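Neurotrypsin (Mus musculus, PDB 6H8M) is a secreted brain serine protease with a role in neuronal plasticity, represented by its third scavenger receptor cysteine-rich (SRCR) domain, a part distinct from the protease domain. Local coordinates at residues A[32-41]-A[52-60]. Sequence-based numbering, arbitrary orientation.
Sequences DDGWTDKHAA and PARARTMAY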
loop_
_atom_site.group_PDB
_atom_site.type_symbol
_atom_site.label_atom_id
_atom_site.label_comp_id
_atom_site.label_asym_id
_atom_site.label_seq_id
_atom_site.Cartn_x
_atom_site.Cartn_y
_atom_site.Cartn_z
ATOM N N ASP A 32 -2.225 -5.644 5.053
ATOM C CA ASP A 32 -0.875 -6.115 4.735
ATOM C C ASP A 32 -0.845 -7.605 4.411
ATOM O O ASP A 32 0.236 -8.135 4.223
ATOM C CB ASP A 32 0.115 -5.770 5.856
ATOM C CG ASP A 32 -0.122 -6.572 7.140
ATOM O OD1 ASP A 32 -1.079 -7.382 7.171
ATOM O OD2 ASP A 32 0.587 -6.336 8.127
ATOM N N ASP A 33 -2.009 -8.305 4.391
ATOM C CA ASP A 33 -2.041 -9.719 4.134
ATOM C C ASP A 33 -1.516 -9.914 2.705
ATOM O O ASP A 33 -2.084 -9.366 1.723
ATOM C CB ASP A 33 -3.471 -10.250 4.263
ATOM C CG ASP A 33 -3.413 -11.763 4.364
ATOM O OD1 ASP A 33 -2.741 -12.264 5.300
ATOM O OD2 ASP A 33 -3.863 -12.390 3.424
ATOM N N GLY A 34 -0.426 -10.644 2.584
ATOM C CA GLY A 34 0.165 -10.855 1.267
ATOM C C GLY A 34 0.949 -9.649 0.729
ATOM O O GLY A 34 1.299 -9.679 -0.437
ATOM N N TRP A 35 1.181 -8.586 1.531
ATOM C CA TRP A 35 1.825 -7.381 1.062
ATOM C C TRP A 35 3.354 -7.592 1.112
ATOM O O TRP A 35 3.866 -7.988 2.145
ATOM C CB TRP A 35 1.385 -6.163 1.918
ATOM C CG TRP A 35 1.860 -4.811 1.474
ATOM C CD1 TRP A 35 2.905 -4.096 2.018
ATOM C CD2 TRP A 35 1.222 -3.913 0.530
ATOM N NE1 TRP A 35 2.985 -2.890 1.383
ATOM C CE2 TRP A 35 1.979 -2.743 0.487
ATOM C CE3 TRP A 35 0.119 -4.047 -0.311
ATOM C CZ2 TRP A 35 1.649 -1.660 -0.325
ATOM C CZ3 TRP A 35 -0.194 -2.997 -1.134
ATOM C CH2 TRP A 35 0.586 -1.841 -1.183
ATOM N N THR A 36 4.020 -7.389 -0.022
ATOM C CA THR A 36 5.476 -7.648 -0.123
ATOM C C THR A 36 6.150 -6.493 -0.859
ATOM O O THR A 36 5.477 -5.493 -1.151
ATOM C CB THR A 36 5.743 -8.951 -0.886
ATOM O OG1 THR A 36 5.425 -8.727 -2.258
ATOM C CG2 THR A 36 4.935 -10.117 -0.360
ATOM N N ASP A 37 7.433 -6.671 -1.184
ATOM C CA ASP A 37 8.243 -5.668 -1.927
ATOM C C ASP A 37 7.646 -5.424 -3.323
ATOM O O ASP A 37 7.822 -4.310 -3.835
ATOM C CB ASP A 37 9.737 -6.001 -1.890
ATOM C CG ASP A 37 10.340 -5.888 -0.499
ATOM O OD1 ASP A 37 9.607 -5.506 0.430
ATOM O OD2 ASP A 37 11.537 -6.186 -0.358
ATOM N N LYS A 38 7.046 -6.444 -3.951
ATOM C CA LYS A 38 6.398 -6.266 -5.276
ATOM C C LYS A 38 5.281 -5.218 -5.144
ATOM O O LYS A 38 5.228 -4.331 -6.008
ATOM C CB LYS A 38 5.850 -7.610 -5.764
ATOM C CG LYS A 38 6.887 -8.713 -5.924
ATOM C CD LYS A 38 6.310 -9.995 -6.488
ATOM C CE LYS A 38 7.365 -11.011 -6.875
ATOM N NZ LYS A 38 7.946 -11.686 -5.691
ATOM N N HIS A 39 4.450 -5.288 -4.094
ATOM C CA HIS A 39 3.453 -4.259 -3.888
ATOM C C HIS A 39 4.078 -2.891 -3.706
ATOM O O HIS A 39 3.588 -1.872 -4.258
ATOM C CB HIS A 39 2.540 -4.643 -2.711
ATOM C CG HIS A 39 1.891 -5.971 -2.892
ATOM N ND1 HIS A 39 2.545 -7.164 -2.639
ATOM C CD2 HIS A 39 0.646 -6.295 -3.285
ATOM C CE1 HIS A 39 1.771 -8.191 -2.992
ATOM N NE2 HIS A 39 0.569 -7.689 -3.353
ATOM N N ALA A 40 5.133 -2.816 -2.903
ATOM C CA ALA A 40 5.802 -1.591 -2.658
ATOM C C ALA A 40 6.377 -0.994 -3.936
ATOM O O ALA A 40 6.211 0.261 -4.137
ATOM C CB ALA A 40 6.915 -1.749 -1.648
ATOM N N ALA A 41 6.891 -1.844 -4.830
ATOM C CA ALA A 41 7.439 -1.377 -6.121
ATOM C C ALA A 41 6.327 -0.685 -6.919
ATOM O O ALA A 41 6.556 0.407 -7.518
ATOM C CB ALA A 41 8.106 -2.514 -6.915
ATOM N N PRO A 52 14.762 1.250 -5.726
ATOM C CA PRO A 52 14.320 0.057 -5.008
ATOM C C PRO A 52 13.221 0.487 -4.013
ATOM O O PRO A 52 13.263 1.623 -3.548
ATOM C CB PRO A 52 15.569 -0.466 -4.269
ATOM C CG PRO A 52 16.720 0.384 -4.733
ATOM C CD PRO A 52 16.142 1.624 -5.371
ATOM N N ALA A 53 12.216 -0.373 -3.802
ATOM C CA ALA A 53 11.135 -0.062 -2.770
ATOM C C ALA A 53 11.086 -1.206 -1.787
ATOM O O ALA A 53 11.426 -2.364 -2.156
ATOM C CB ALA A 53 9.820 0.041 -3.467
ATOM N N ARG A 54 10.649 -0.921 -0.562
ATOM C CA ARG A 54 10.516 -1.997 0.449
ATOM C C ARG A 54 9.158 -1.889 1.148
ATOM O O ARG A 54 8.757 -0.766 1.489
ATOM C CB ARG A 54 11.661 -1.922 1.461
ATOM C CG ARG A 54 12.969 -2.501 0.946
ATOM C CD ARG A 54 13.899 -2.875 2.080
ATOM N NE ARG A 54 15.169 -3.393 1.598
ATOM C CZ ARG A 54 16.180 -3.738 2.383
ATOM N NH1 ARG A 54 16.047 -3.672 3.695
ATOM N NH2 ARG A 54 17.320 -4.144 1.853
ATOM N N ALA A 55 8.480 -3.021 1.336
ATOM C CA ALA A 55 7.229 -3.022 2.106
ATOM C C ALA A 55 7.493 -2.746 3.601
ATOM O O ALA A 55 8.510 -3.221 4.186
ATOM C CB ALA A 55 6.555 -4.359 1.968
ATOM N N ARG A 56 6.506 -2.102 4.275
ATOM C CA ARG A 56 6.486 -2.112 5.718
ATOM C C ARG A 56 5.088 -2.506 6.158
ATOM O O ARG A 56 4.126 -2.001 5.592
ATOM C CB ARG A 56 6.776 -0.700 6.200
ATOM C CG ARG A 56 8.226 -0.222 6.048
ATOM C CD ARG A 56 9.122 -0.910 7.070
ATOM N NE ARG A 56 10.559 -0.633 6.942
ATOM C CZ ARG A 56 11.452 -1.419 6.352
ATOM N NH1 ARG A 56 11.077 -2.459 5.620
ATOM N NH2 ARG A 56 12.731 -1.124 6.468
ATOM N N THR A 57 4.988 -3.471 7.076
ATOM C CA THR A 57 3.682 -4.142 7.368
ATOM C C THR A 57 3.285 -3.795 8.796
ATOM O O THR A 57 4.044 -3.198 9.573
ATOM C CB THR A 57 3.796 -5.635 7.066
ATOM O OG1 THR A 57 4.937 -6.093 7.783
ATOM C CG2 THR A 57 3.911 -5.877 5.583
ATOM N N MET A 58 2.130 -4.299 9.202
ATOM C CA MET A 58 1.636 -4.237 10.561
ATOM C C MET A 58 1.677 -2.793 11.099
ATOM O O MET A 58 2.100 -2.568 12.249
ATOM C CB MET A 58 2.435 -5.161 11.481
ATOM C CG MET A 58 2.254 -6.591 11.174
ATOM S SD MET A 58 0.426 -7.097 11.395
ATOM C CE MET A 58 0.312 -7.337 13.158
ATOM N N ALA A 59 1.071 -1.855 10.335
ATOM C CA ALA A 59 0.895 -0.478 10.761
ATOM C C ALA A 59 2.213 0.089 11.294
ATOM O O ALA A 59 2.293 0.782 12.347
ATOM C CB ALA A 59 -0.184 -0.366 11.833
ATOM N N TYR A 60 3.262 -0.050 10.484
ATOM C CA TYR A 60 4.625 0.332 10.869
ATOM C C TYR A 60 4.720 1.806 11.166
ATOM O O TYR A 60 5.375 2.111 12.145
ATOM C CB TYR A 60 5.582 -0.012 9.699
ATOM C CG TYR A 60 7.016 0.320 9.973
ATOM C CD1 TYR A 60 7.825 -0.619 10.595
ATOM C CD2 TYR A 60 7.564 1.497 9.545
ATOM C CE1 TYR A 60 9.154 -0.300 10.861
ATOM C CE2 TYR A 60 8.911 1.810 9.780
ATOM C CZ TYR A 60 9.680 0.919 10.492
ATOM O OH TYR A 60 10.983 1.148 10.729
#
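Asp32 OD2 accepts a hydrogen bond from the backbone N of Met58 at 2.8 Å, on the anti side of the carboxylate. The bond is bent, with an N-H...O angle of 144°. CG of Asp32 lies between its own backbone N and carbonyl carbon (chi1 70°), which carries the carboxylate over to the chain at Thr57 and Met58, just after the strand. Met58 folds back at chi2 and chi3, and its SD comes to 3.4 Å from the same OD2. Thr57 CG2 packs against Asp32 CB and reaches the edge of the Trp35 ring near its plane.

A second carboxylate holds the strand at the start of the helix. Ala55 N points almost straight at Asp37 OD1, 2.9 Å away, and meets it from above the carboxylate plane. The Arg54 side chain runs alongside Asp37, but the charged groups do not touch. Between the two bonds, Ala55 CB packs against Trp35 CD1 (3.7 Å) and the backbone O of Thr36. On the far side of the Asp37 bond, Ala40 CB lies 3.9 Å from Ala53 CB. Thr36 and His39 form a capping box: Thr36 N donates to His39 ND1, and Thr36 OG1 accepts from Lys38 N.

In this SRCR domain, residues 37-41 of helix 37-46 cross strand 53-56 at 119°, their axes 6.1 Å apart at closest approach. The strand pairs antiparallel with strand 102-105. Trp35 NE1 bonds to Gly102 O, and Trp35 and Ala40 both touch Val103 of that neighbouring strand.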